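LPXTG-motif cell wall anchor domain protein (PDB 5U5O) is a giant cell-wall-anchored adhesin that probably mediates bacterial attachment, represented here by two Ig-like domains containing internal covalent cross-links. Local coordinates at residues Leu171-Thr176 with Val282-Glu287; Ala67-Val72 with Gly130-Val135; Lys115-Leu120 with Ala164-Gly169. All coordinates share one frame; numbering follows the deposited sequence.

Interaction 1: residues Leu171-Thr176 with Val282-Glu287; sequences LKLTKT and VEVTAE
L171 and L173 reach across to V284 and flank it with their CD1 methyls. L171 CD1 meets V284 CG2 at 3.7 Å, and L173 CD1 meets V284 CG1 at 3.9 Å. In both leucines CG lies opposite the backbone N (chi1 179° in each), and the CD1 branch turns to the neighbouring strand. The same CD1 of L171 also touches V282 CG1 at 3.8 Å, and that of L173 touches A286 CB at 4.1 Å. Further along this face, K175 CD passes 3.2 Å from A286 O. The chain of K175 ends in a covalent link from NZ to CG of N288, an intramolecular isopeptide bond. On the other face K172 and E283 run side by side and point the same way. In the conformer described, K172 NZ lies 3.7 Å from E283 OE1, a long and doubtful salt bridge. T176 OG1 rests 3.3 Å from E287 CB, and a water joins that hydroxyl to E287 OE1. E287 OE2 is hydrogen-bonded to T178 OG1. A second water links T174 OG1 to V284 O. Between the two faces, five backbone hydrogen bonds make a regular parallel ladder. Strand 216-223 flanks 150-178, and strand 244-251 flanks 281-291. The face with L171, L173, V284 and A286 packs on strands 193-200 and 226-232, where L171 touches C228 of the C200-C228 disulfide.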
ATOM      1  N   LEU A 171       6.496 -16.271  -5.238  1.00 16.03           N
ATOM      2  CA  LEU A 171       7.367 -17.059  -6.090  1.00 15.01           C
ATOM      3  C   LEU A 171       7.494 -18.441  -5.520  1.00 14.87           C
ATOM      4  O   LEU A 171       8.027 -18.633  -4.424  1.00 17.24           O
ATOM      5  CB  LEU A 171       8.729 -16.397  -6.200  1.00 14.36           C
ATOM      6  CG  LEU A 171       9.796 -17.106  -7.047  1.00 14.52           C
ATOM      7  CD1 LEU A 171       9.372 -17.416  -8.475  1.00 12.53           C
ATOM      8  CD2 LEU A 171      11.029 -16.224  -7.043  1.00 17.19           C
ATOM      9  N   LYS A 172       7.052 -19.428  -6.307  1.00 13.97           N
ATOM     10  CA  LYS A 172       7.232 -20.828  -5.987  1.00 13.75           C
ATOM     11  C   LYS A 172       8.386 -21.339  -6.815  1.00 14.27           C
ATOM     12  O   LYS A 172       8.447 -21.072  -8.025  1.00 16.13           O
ATOM     13  CB  LYS A 172       5.979 -21.643  -6.303  1.00 15.42           C
ATOM     14  CG  LYS A 172       6.088 -23.109  -5.897  1.00 18.02           C
ATOM     15  CD  LYS A 172       4.973 -23.967  -6.471  1.00 20.64           C
ATOM     16  CE  LYS A 172       3.627 -23.600  -5.887  1.00 26.21           C
ATOM     17  NZ  LYS A 172       2.594 -24.623  -6.197  1.00 31.25           N
ATOM     18  N   LEU A 173       9.250 -22.121  -6.210  1.00 14.13           N
ATOM     19  CA  LEU A 173      10.390 -22.742  -6.891  1.00 11.98           C
ATOM     20  C   LEU A 173      10.297 -24.217  -6.620  1.00 10.99           C
ATOM     21  O   LEU A 173      10.208 -24.646  -5.487  1.00 12.82           O
ATOM     22  CB  LEU A 173      11.714 -22.189  -6.327  1.00 11.94           C
ATOM     23  CG  LEU A 173      12.978 -22.802  -6.952  1.00 11.64           C
ATOM     24  CD1 LEU A 173      13.086 -22.548  -8.464  1.00 11.27           C
ATOM     25  CD2 LEU A 173      14.205 -22.295  -6.201  1.00 12.51           C
ATOM     26  N   THR A 174      10.379 -25.013  -7.689  1.00 11.55           N
ATOM     27  CA  THR A 174      10.388 -26.482  -7.651  1.00 12.41           C
ATOM     28  C   THR A 174      11.708 -26.956  -8.268  1.00 12.28           C
ATOM     29  O   THR A 174      12.169 -26.366  -9.252  1.00 13.25           O
ATOM     30  CB  THR A 174       9.205 -27.051  -8.458  1.00 13.95           C
ATOM     31  OG1 THR A 174       7.979 -26.579  -7.900  1.00 15.30           O
ATOM     32  CG2 THR A 174       9.169 -28.579  -8.452  1.00 14.48           C
ATOM     33  N   LYS A 175      12.306 -27.977  -7.670  1.00 12.43           N
ATOM     34  CA  LYS A 175      13.539 -28.580  -8.209  1.00 11.31           C
ATOM     35  C   LYS A 175      13.238 -29.889  -8.913  1.00 12.40           C
ATOM     36  O   LYS A 175      12.569 -30.749  -8.355  1.00 14.21           O
ATOM     37  CB  LYS A 175      14.561 -28.882  -7.106  1.00 11.53           C
ATOM     38  CG  LYS A 175      15.939 -29.314  -7.622  1.00 12.44           C
ATOM     39  CD  LYS A 175      16.567 -28.209  -8.450  1.00 13.62           C
ATOM     40  CE  LYS A 175      18.055 -28.273  -8.679  1.00 14.25           C
ATOM     41  NZ  LYS A 175      18.454 -29.335  -9.635  1.00 14.87           N
ATOM     42  N   THR A 176      13.741 -30.048 -10.146  1.00 11.68           N
ATOM     43  CA  THR A 176      13.707 -31.346 -10.867  1.00 11.95           C
ATOM     44  C   THR A 176      15.130 -31.707 -11.229  1.00 12.01           C
ATOM     45  O   THR A 176      16.048 -30.889 -11.182  1.00 12.25           O
ATOM     46  CB  THR A 176      12.822 -31.289 -12.127  1.00 12.51           C
ATOM     47  OG1 THR A 176      13.307 -30.261 -12.977  1.00 13.52           O
ATOM     48  CG2 THR A 176      11.384 -30.969 -11.736  1.00 12.30           C
ATOM     49  N   VAL A 282       3.966 -16.410  -9.293  1.00 13.64           N
ATOM     50  CA  VAL A 282       4.835 -16.988 -10.298  1.00 13.04           C
ATOM     51  C   VAL A 282       5.314 -18.342  -9.803  1.00 12.14           C
ATOM     52  O   VAL A 282       5.589 -18.495  -8.592  1.00 14.39           O
ATOM     53  CB  VAL A 282       6.017 -16.020 -10.557  1.00 12.66           C
ATOM     54  CG1 VAL A 282       7.080 -16.642 -11.445  1.00 12.99           C
ATOM     55  CG2 VAL A 282       5.519 -14.695 -11.117  1.00 12.33           C
ATOM     56  N   GLU A 283       5.433 -19.310 -10.733  1.00 12.38           N
ATOM     57  CA  GLU A 283       5.948 -20.623 -10.391  0.50 12.71           C
ATOM     58  C   GLU A 283       7.097 -20.989 -11.329  1.00 11.98           C
ATOM     59  O   GLU A 283       6.881 -21.106 -12.554  1.00 13.81           O
ATOM     60  CB  GLU A 283       4.845 -21.672 -10.469  0.50 14.46           C
ATOM     61  CG  GLU A 283       3.596 -21.336  -9.670  0.50 17.15           C
ATOM     62  CD  GLU A 283       2.433 -22.226 -10.036  0.50 22.28           C
ATOM     63  OE1 GLU A 283       2.455 -23.420  -9.672  0.50 25.74           O
ATOM     64  OE2 GLU A 283       1.504 -21.733 -10.704  0.50 25.88           O
ATOM     65  N   VAL A 284       8.290 -21.164 -10.783  1.00 12.10           N
ATOM     66  CA  VAL A 284       9.489 -21.485 -11.554  1.00 11.75           C
ATOM     67  C   VAL A 284       9.934 -22.889 -11.227  1.00 11.63           C
ATOM     68  O   VAL A 284       9.826 -23.351 -10.079  1.00 13.00           O
ATOM     69  CB  VAL A 284      10.610 -20.462 -11.228  1.00 11.83           C
ATOM     70  CG1 VAL A 284      11.953 -20.872 -11.818  1.00 11.52           C
ATOM     71  CG2 VAL A 284      10.241 -19.073 -11.716  1.00 11.84           C
ATOM     72  N   THR A 285      10.420 -23.619 -12.240  1.00 11.82           N
ATOM     73  CA  THR A 285      11.081 -24.886 -12.023  1.00 11.89           C
ATOM     74  C   THR A 285      12.534 -24.749 -12.421  1.00 11.89           C
ATOM     75  O   THR A 285      12.824 -24.213 -13.507  1.00 13.53           O
ATOM     76  CB  THR A 285      10.378 -25.994 -12.832  1.00 13.18           C
ATOM     77  OG1 THR A 285       9.047 -26.140 -12.338  1.00 15.52           O
ATOM     78  CG2 THR A 285      11.101 -27.342 -12.706  1.00 12.59           C
ATOM     79  N   ALA A 286      13.430 -25.234 -11.553  1.00 11.62           N
ATOM     80  CA  ALA A 286      14.840 -25.327 -11.862  1.00 10.54           C
ATOM     81  C   ALA A 286      15.139 -26.788 -12.113  1.00 11.44           C
ATOM     82  O   ALA A 286      15.041 -27.606 -11.198  1.00 12.89           O
ATOM     83  CB  ALA A 286      15.664 -24.825 -10.694  1.00 10.20           C
ATOM     84  N   GLU A 287      15.456 -27.151 -13.373  1.00 11.51           N
ATOM     85  CA  GLU A 287      15.859 -28.511 -13.715  1.00 11.23           C
ATOM     86  C   GLU A 287      17.355 -28.599 -13.667  1.00 12.06           C
ATOM     87  O   GLU A 287      18.039 -27.887 -14.362  1.00 12.55           O
ATOM     88  CB  GLU A 287      15.384 -28.914 -15.112  1.00 11.46           C
ATOM     89  CG  GLU A 287      15.845 -30.324 -15.516  1.00 11.59           C
ATOM     90  CD  GLU A 287      15.581 -30.671 -16.943  1.00 14.78           C
ATOM     91  OE1 GLU A 287      14.607 -30.164 -17.493  1.00 20.93           O
ATOM     92  OE2 GLU A 287      16.348 -31.473 -17.502  1.00 17.42           O
TER
HETATM   93  O   HOH W   1       7.297 -24.308  -9.117  1.00 16.47           O
HETATM   94  O   HOH W   2      12.177 -30.708 -15.440  1.00 23.80           O

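Interaction 2: residues Ala67-Val72 with Gly130-Val135; sequences ATTVKV and GTYEKV
The ring of Y132 meets T69 at its hydroxyl end. T69 CG2 comes in obliquely, 3.7 Å from Y132 OH and 4.2 Å from Y132 CE2. The two side chains cross at about a right angle. Of segment 67-72, the T69 methyl is what touches the ring. The CG of Y132 sits between the backbone N and the carbonyl carbon (chi1 46°), which swings the ring across to the strand. Y132 OH also makes a weak hydrogen bond to the backbone O of T43.

V135 supplies the rest of the contact. Its CG1 lies 3.8 Å from T69 CG2, so that one methyl meets both Y132 and V135. Its other branch, CG2, lies 3.8 Å from A67 CB and 4.0 Å from T68 N. V135 thus spreads its two methyls along the strand. No hydrogen bond joins the two segments, and they meet by van der Waals contact at the surface, mostly through methyl groups.

The chain turns a corner at E133, between the two residues that touch the strand. V135 then runs into the small hairpin with strand 140-142, whose V140 packs on both Y132 and V135. Strand 64-71 is antiparallel to strand 43-52, with a backbone bond between T68 and I46, while A67 bonds through its backbone to D137 just beyond V135. T68, V70 and V72 also touch strand 94-104.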
ATOM      1  N   ALA A  67     -13.036  22.475  -0.516  1.00 16.31           N
ATOM      2  CA  ALA A  67     -13.560  23.545   0.363  1.00 15.20           C
ATOM      3  C   ALA A  67     -14.957  23.877  -0.082  1.00 15.92           C
ATOM      4  O   ALA A  67     -15.293  23.699  -1.258  1.00 19.63           O
ATOM      5  CB  ALA A  67     -12.665  24.774   0.316  1.00 16.22           C
ATOM      6  N   THR A  68     -15.783  24.321   0.854  1.00 17.42           N
ATOM      7  CA  THR A  68     -17.175  24.688   0.572  1.00 18.27           C
ATOM      8  C   THR A  68     -17.731  25.519   1.721  1.00 17.91           C
ATOM      9  O   THR A  68     -17.067  25.678   2.748  1.00 18.82           O
ATOM     10  CB  THR A  68     -18.064  23.438   0.343  1.00 22.20           C
ATOM     11  OG1 THR A  68     -19.372  23.829  -0.106  1.00 25.13           O
ATOM     12  CG2 THR A  68     -18.192  22.568   1.597  1.00 21.88           C
ATOM     13  N   THR A  69     -18.938  26.048   1.544  1.00 19.32           N
ATOM     14  CA  THR A  69     -19.656  26.727   2.607  1.00 18.32           C
ATOM     15  C   THR A  69     -20.812  25.860   3.070  1.00 15.60           C
ATOM     16  O   THR A  69     -21.359  25.068   2.283  1.00 19.84           O
ATOM     17  CB  THR A  69     -20.157  28.112   2.190  1.00 23.20           C
ATOM     18  OG1 THR A  69     -20.836  28.019   0.946  1.00 28.14           O
ATOM     19  CG2 THR A  69     -18.999  29.086   2.074  1.00 26.57           C
ATOM     20  N   VAL A  70     -21.162  26.006   4.352  0.50 14.02           N
ATOM     21  CA  VAL A  70     -22.219  25.232   5.004  0.50 13.86           C
ATOM     22  C   VAL A  70     -23.064  26.162   5.866  0.50 13.02           C
ATOM     23  O   VAL A  70     -22.533  26.828   6.754  0.50 15.38           O
ATOM     24  CB  VAL A  70     -21.638  24.162   5.945  0.50 15.11           C
ATOM     25  CG1 VAL A  70     -22.753  23.460   6.708  0.50 16.78           C
ATOM     26  CG2 VAL A  70     -20.794  23.154   5.182  0.50 13.91           C
ATOM     27  N   LYS A  71     -24.365  26.205   5.619  1.00 12.34           N
ATOM     28  CA  LYS A  71     -25.294  26.942   6.462  1.00 12.39           C
ATOM     29  C   LYS A  71     -25.881  25.937   7.422  1.00 12.21           C
ATOM     30  O   LYS A  71     -26.599  25.026   7.055  1.00 13.27           O
ATOM     31  CB  LYS A  71     -26.372  27.646   5.652  1.00 12.53           C
ATOM     32  CG  LYS A  71     -27.182  28.592   6.539  1.00 13.85           C
ATOM     33  CD  LYS A  71     -28.144  29.448   5.738  1.00 15.16           C
ATOM     34  CE  LYS A  71     -28.844  30.441   6.645  1.00 18.05           C
ATOM     35  NZ  LYS A  71     -29.730  31.327   5.859  1.00 20.96           N
ATOM     36  N   VAL A  72     -25.543  26.101   8.704  1.00 12.66           N
ATOM     37  CA  VAL A  72     -25.892  25.086   9.673  1.00 12.35           C
ATOM     38  C   VAL A  72     -27.379  25.116   9.968  1.00 12.26           C
ATOM     39  O   VAL A  72     -27.959  26.206  10.158  1.00 14.58           O
ATOM     40  CB  VAL A  72     -25.068  25.296  10.953  1.00 12.23           C
ATOM     41  CG1 VAL A  72     -25.511  24.346  12.061  1.00 12.55           C
ATOM     42  CG2 VAL A  72     -23.598  25.087  10.615  1.00 12.08           C
ATOM     43  N   GLY A 130     -17.820  35.532   7.702  1.00 15.75           N
ATOM     44  CA  GLY A 130     -17.146  36.824   7.571  1.00 20.75           C
ATOM     45  C   GLY A 130     -15.631  36.851   7.705  1.00 21.12           C
ATOM     46  O   GLY A 130     -15.020  37.915   7.543  1.00 24.58           O
ATOM     47  N   THR A 131     -15.015  35.704   7.997  1.00 20.13           N
ATOM     48  CA  THR A 131     -13.567  35.639   8.263  1.00 20.70           C
ATOM     49  C   THR A 131     -12.729  35.261   7.035  1.00 22.48           C
ATOM     50  O   THR A 131     -11.497  35.217   7.107  1.00 24.19           O
ATOM     51  CB  THR A 131     -13.248  34.652   9.402  1.00 18.79           C
ATOM     52  OG1 THR A 131     -13.566  33.309   9.001  1.00 19.44           O
ATOM     53  CG2 THR A 131     -14.023  35.015  10.678  1.00 18.67           C
ATOM     54  N   TYR A 132     -13.396  34.998   5.915  1.00 23.92           N
ATOM     55  CA  TYR A 132     -12.736  34.558   4.686  1.00 26.77           C
ATOM     56  C   TYR A 132     -13.095  35.515   3.550  1.00 28.00           C
ATOM     57  O   TYR A 132     -14.239  35.948   3.450  1.00 27.47           O
ATOM     58  CB  TYR A 132     -13.110  33.095   4.347  1.00 26.00           C
ATOM     59  CG  TYR A 132     -14.592  32.725   4.439  1.00 27.09           C
ATOM     60  CD1 TYR A 132     -15.165  32.353   5.650  1.00 27.68           C
ATOM     61  CD2 TYR A 132     -15.409  32.695   3.298  1.00 30.19           C
ATOM     62  CE1 TYR A 132     -16.507  32.000   5.742  1.00 28.63           C
ATOM     63  CE2 TYR A 132     -16.756  32.342   3.384  1.00 33.54           C
ATOM     64  CZ  TYR A 132     -17.302  31.987   4.606  1.00 32.52           C
ATOM     65  OH  TYR A 132     -18.635  31.638   4.713  1.00 31.75           O
ATOM     66  N   GLU A 133     -12.107  35.866   2.720  1.00 31.80           N
ATOM     67  CA  GLU A 133     -12.325  36.769   1.572  1.00 29.83           C
ATOM     68  C   GLU A 133     -13.181  36.083   0.516  1.00 31.84           C
ATOM     69  O   GLU A 133     -14.092  36.686  -0.039  1.00 36.09           O
ATOM     70  CB  GLU A 133     -10.999  37.236   0.966  1.00 26.87           C
ATOM     71  N   LYS A 134     -12.879  34.816   0.257  1.00 29.85           N
ATOM     72  CA  LYS A 134     -13.718  33.966  -0.600  1.00 29.40           C
ATOM     73  C   LYS A 134     -13.338  32.496  -0.435  1.00 29.50           C
ATOM     74  O   LYS A 134     -12.354  32.152   0.235  1.00 29.24           O
ATOM     75  CB  LYS A 134     -13.613  34.372  -2.081  1.00 31.29           C
ATOM     76  CG  LYS A 134     -12.188  34.468  -2.580  1.00 30.83           C
ATOM     77  CD  LYS A 134     -12.122  34.571  -4.093  1.00 35.24           C
ATOM     78  CE  LYS A 134     -10.729  34.974  -4.535  1.00 43.88           C
ATOM     79  NZ  LYS A 134      -9.685  34.021  -4.060  1.00 49.66           N
ATOM     80  N   VAL A 135     -14.138  31.638  -1.053  1.00 26.44           N
ATOM     81  CA  VAL A 135     -13.908  30.206  -1.049  1.00 23.30           C
ATOM     82  C   VAL A 135     -14.038  29.725  -2.484  1.00 24.52           C
ATOM     83  O   VAL A 135     -14.990  30.083  -3.190  1.00 27.76           O
ATOM     84  CB  VAL A 135     -14.884  29.502  -0.068  1.00 22.26           C
ATOM     85  CG1 VAL A 135     -16.319  29.537  -0.564  1.00 22.03           C
ATOM     86  CG2 VAL A 135     -14.472  28.071   0.222  1.00 15.61           C
TER

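Interaction 3: residues Lys115-Leu120 with Ala164-Gly169; sequences KDDIAL and AEPQFG
I118 and A164 form an antiparallel hydrogen-bonded pair, where the strand leaving 115-120 begins beside the end of the strand through A164 and E165. I118 N donates to A164 O at 2.8 Å in an almost straight bond (176°). A164 N returns a bond to I118 O at 2.9 Å. A164 O also receives a CA-H contact from D117. The side chains of I118 and A164 lie on the same face, with I118 CB 4.0 Å from A164 CB. L120 CD1 approaches the same methyl more loosely.

D117 lies next to E165. The two side chains point the same way, and their carboxylate planes are only 12° apart. D117 OD2 and E165 OE2 are 4.6 Å apart, so the like charges may slightly raise the proton affinity of one of them. D117 CG lies opposite its carbonyl carbon (chi1 -73°), which carries OD1 across to the E165-P166 step of the other segment. There OD1 is 3.4 Å from P166 CD. The proline ring crosses D117 at about a right angle and also packs on the backbone of D116, with P166 CG 3.6 Å from D116 O. P166 has no N-H to carry the ladder on. Beyond it the last contact is at F168, whose ring turns an edge to K115 O, with CE1 3.6 Å away and the oxygen in the ring plane.

E165 bonds through its backbone to F17 and V19 on its other flank, and G169 already makes a backbone hydrogen bond with I222 of the following domain. Strand 150-178 leaves the sheet of one domain and runs on into the next, consistent with a junction between tandem Ig-like domains in an elongated surface adhesin.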
ATOM      1  N   LYS A 115       5.916  -1.103  -1.768  1.00 18.99           N
ATOM      2  CA  LYS A 115       6.460  -2.093  -0.823  1.00 20.44           C
ATOM      3  C   LYS A 115       5.600  -2.292   0.425  1.00 18.63           C
ATOM      4  O   LYS A 115       5.599  -3.354   1.027  1.00 20.43           O
ATOM      5  CB  LYS A 115       7.852  -1.650  -0.336  1.00 25.34           C
ATOM      6  CG  LYS A 115       8.900  -1.423  -1.415  1.00 27.82           C
ATOM      7  CD  LYS A 115      10.216  -0.942  -0.810  1.00 33.31           C
ATOM      8  CE  LYS A 115      10.226   0.550  -0.517  1.00 42.23           C
ATOM      9  NZ  LYS A 115      10.373   1.378  -1.749  1.00 50.50           N
ATOM     10  N   ASP A 116       4.902  -1.244   0.837  1.00 19.40           N
ATOM     11  CA  ASP A 116       4.265  -1.195   2.161  1.00 20.22           C
ATOM     12  C   ASP A 116       2.972  -0.408   2.091  1.00 18.94           C
ATOM     13  O   ASP A 116       2.767   0.377   1.176  1.00 17.97           O
ATOM     14  CB  ASP A 116       5.186  -0.502   3.183  1.00 23.95           C
ATOM     15  CG  ASP A 116       6.441  -1.290   3.493  1.00 30.33           C
ATOM     16  OD1 ASP A 116       6.328  -2.389   4.087  1.00 34.35           O
ATOM     17  OD2 ASP A 116       7.546  -0.789   3.177  1.00 32.95           O
ATOM     18  N   ASP A 117       2.109  -0.624   3.078  1.00 18.89           N
ATOM     19  CA  ASP A 117       0.954   0.243   3.314  1.00 18.10           C
ATOM     20  C   ASP A 117       1.385   1.708   3.298  1.00 18.70           C
ATOM     21  O   ASP A 117       2.440   2.059   3.849  1.00 20.01           O
ATOM     22  CB  ASP A 117       0.326  -0.061   4.680  1.00 20.13           C
ATOM     23  CG  ASP A 117      -0.441  -1.381   4.719  1.00 19.58           C
ATOM     24  OD1 ASP A 117      -0.713  -1.975   3.658  1.00 21.60           O
ATOM     25  OD2 ASP A 117      -0.774  -1.816   5.844  1.00 25.02           O
ATOM     26  N   ILE A 118       0.573   2.559   2.671  1.00 16.76           N
ATOM     27  CA  ILE A 118       0.794   4.001   2.707  1.00 17.17           C
ATOM     28  C   ILE A 118      -0.264   4.590   3.646  1.00 17.27           C
ATOM     29  O   ILE A 118      -1.461   4.402   3.426  1.00 18.82           O
ATOM     30  CB  ILE A 118       0.684   4.653   1.314  1.00 17.75           C
ATOM     31  CG1 ILE A 118       1.714   4.039   0.361  1.00 18.62           C
ATOM     32  CG2 ILE A 118       0.885   6.172   1.405  1.00 19.14           C
ATOM     33  CD1 ILE A 118       1.369   4.217  -1.108  1.00 20.20           C
ATOM     34  N   ALA A 119       0.192   5.242   4.713  1.00 19.31           N
ATOM     35  CA  ALA A 119      -0.711   5.878   5.672  1.00 17.72           C
ATOM     36  C   ALA A 119      -1.139   7.253   5.183  1.00 17.77           C
ATOM     37  O   ALA A 119      -0.296   8.118   4.884  1.00 19.16           O
ATOM     38  CB  ALA A 119      -0.064   5.999   7.047  1.00 18.49           C
ATOM     39  N   LEU A 120      -2.454   7.453   5.122  1.00 16.30           N
ATOM     40  CA  LEU A 120      -3.036   8.755   4.785  1.00 15.54           C
ATOM     41  C   LEU A 120      -3.826   9.352   5.945  1.00 16.20           C
ATOM     42  O   LEU A 120      -4.344   8.633   6.788  1.00 17.24           O
ATOM     43  CB  LEU A 120      -3.972   8.616   3.586  1.00 15.29           C
ATOM     44  CG  LEU A 120      -3.394   7.904   2.365  1.00 16.42           C
ATOM     45  CD1 LEU A 120      -4.432   7.791   1.256  1.00 16.63           C
ATOM     46  CD2 LEU A 120      -2.168   8.623   1.828  1.00 17.62           C
ATOM     47  N   ALA A 164      -3.811   3.048   2.380  1.00 15.52           N
ATOM     48  CA  ALA A 164      -3.680   2.594   1.003  1.00 15.95           C
ATOM     49  C   ALA A 164      -2.820   1.327   1.021  1.00 16.04           C
ATOM     50  O   ALA A 164      -1.601   1.410   1.234  1.00 18.79           O
ATOM     51  CB  ALA A 164      -3.036   3.694   0.181  1.00 14.81           C
ATOM     52  N   GLU A 165      -3.475   0.171   0.848  1.00 16.63           N
ATOM     53  CA  GLU A 165      -2.858  -1.143   1.045  1.00 17.05           C
ATOM     54  C   GLU A 165      -2.458  -1.763  -0.285  1.00 16.91           C
ATOM     55  O   GLU A 165      -3.318  -2.008  -1.144  1.00 18.55           O
ATOM     56  CB  GLU A 165      -3.827  -2.110   1.724  1.00 18.25           C
ATOM     57  CG  GLU A 165      -4.212  -1.705   3.130  1.00 19.53           C
ATOM     58  CD  GLU A 165      -5.127  -2.705   3.810  1.00 21.83           C
ATOM     59  OE1 GLU A 165      -5.812  -3.496   3.130  1.00 24.16           O
ATOM     60  OE2 GLU A 165      -5.179  -2.664   5.051  1.00 27.80           O
ATOM     61  N   PRO A 166      -1.156  -2.049  -0.478  1.00 17.46           N
ATOM     62  CA  PRO A 166      -0.791  -2.802  -1.684  1.00 16.72           C
ATOM     63  C   PRO A 166      -1.115  -4.281  -1.532  1.00 17.83           C
ATOM     64  O   PRO A 166      -1.153  -4.801  -0.420  1.00 20.46           O
ATOM     65  CB  PRO A 166       0.719  -2.611  -1.765  1.00 16.61           C
ATOM     66  CG  PRO A 166       1.133  -2.466  -0.345  1.00 17.51           C
ATOM     67  CD  PRO A 166       0.023  -1.735   0.355  1.00 17.33           C
ATOM     68  N   GLN A 167      -1.328  -4.950  -2.663  1.00 19.10           N
ATOM     69  CA  GLN A 167      -1.386  -6.409  -2.699  1.00 19.92           C
ATOM     70  C   GLN A 167       0.004  -6.935  -3.037  1.00 18.05           C
ATOM     71  O   GLN A 167       0.894  -6.169  -3.417  1.00 18.26           O
ATOM     72  CB  GLN A 167      -2.421  -6.913  -3.716  1.00 22.60           C
ATOM     73  CG  GLN A 167      -3.777  -6.221  -3.652  1.00 28.89           C
ATOM     74  CD  GLN A 167      -4.324  -6.082  -2.243  1.00 31.52           C
ATOM     75  OE1 GLN A 167      -4.647  -4.977  -1.793  1.00 37.98           O
ATOM     76  NE2 GLN A 167      -4.424  -7.198  -1.535  1.00 30.41           N
ATOM     77  N   PHE A 168       0.184  -8.241  -2.869  1.00 18.04           N
ATOM     78  CA  PHE A 168       1.485  -8.882  -3.045  1.00 16.99           C
ATOM     79  C   PHE A 168       1.381 -10.128  -3.907  1.00 17.54           C
ATOM     80  O   PHE A 168       0.333 -10.774  -3.994  1.00 19.74           O
ATOM     81  CB  PHE A 168       2.106  -9.246  -1.689  1.00 16.30           C
ATOM     82  CG  PHE A 168       2.349  -8.047  -0.815  1.00 16.22           C
ATOM     83  CD1 PHE A 168       3.529  -7.323  -0.938  1.00 16.64           C
ATOM     84  CD2 PHE A 168       1.383  -7.602   0.074  1.00 16.22           C
ATOM     85  CE1 PHE A 168       3.754  -6.189  -0.187  1.00 17.29           C
ATOM     86  CE2 PHE A 168       1.606  -6.478   0.845  1.00 18.36           C
ATOM     87  CZ  PHE A 168       2.795  -5.769   0.709  1.00 18.74           C
ATOM     88  N   GLY A 169       2.503 -10.442  -4.535  1.00 17.17           N
ATOM     89  CA  GLY A 169       2.684 -11.670  -5.287  1.00 16.73           C
ATOM     90  C   GLY A 169       3.518 -12.684  -4.530  1.00 15.86           C
ATOM     91  O   GLY A 169       3.821 -12.494  -3.332  1.00 16.33           O
TER

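From the N terminus, 67-72 comes first, then 115-120. Interaction 2 closes when the chain reaches 130-135, and interaction 3 closes at 164-169. Their segments alternate, so these two loops cross. Interaction 2 ties a sheet strand to the small hairpin at the far end of the T-Q ester bond domain. Interaction 3 holds the exit strand of that domain. Segment 171-176 follows almost at once on the same long strand, 150-178, and opens interaction 1. That loop spans the DUF5979 domain and closes at 282-287, in series with the others. The centres of interactions 1 and 2 are 62 Å apart, on opposite sides of the chain's centre, with interaction 3 at the middle.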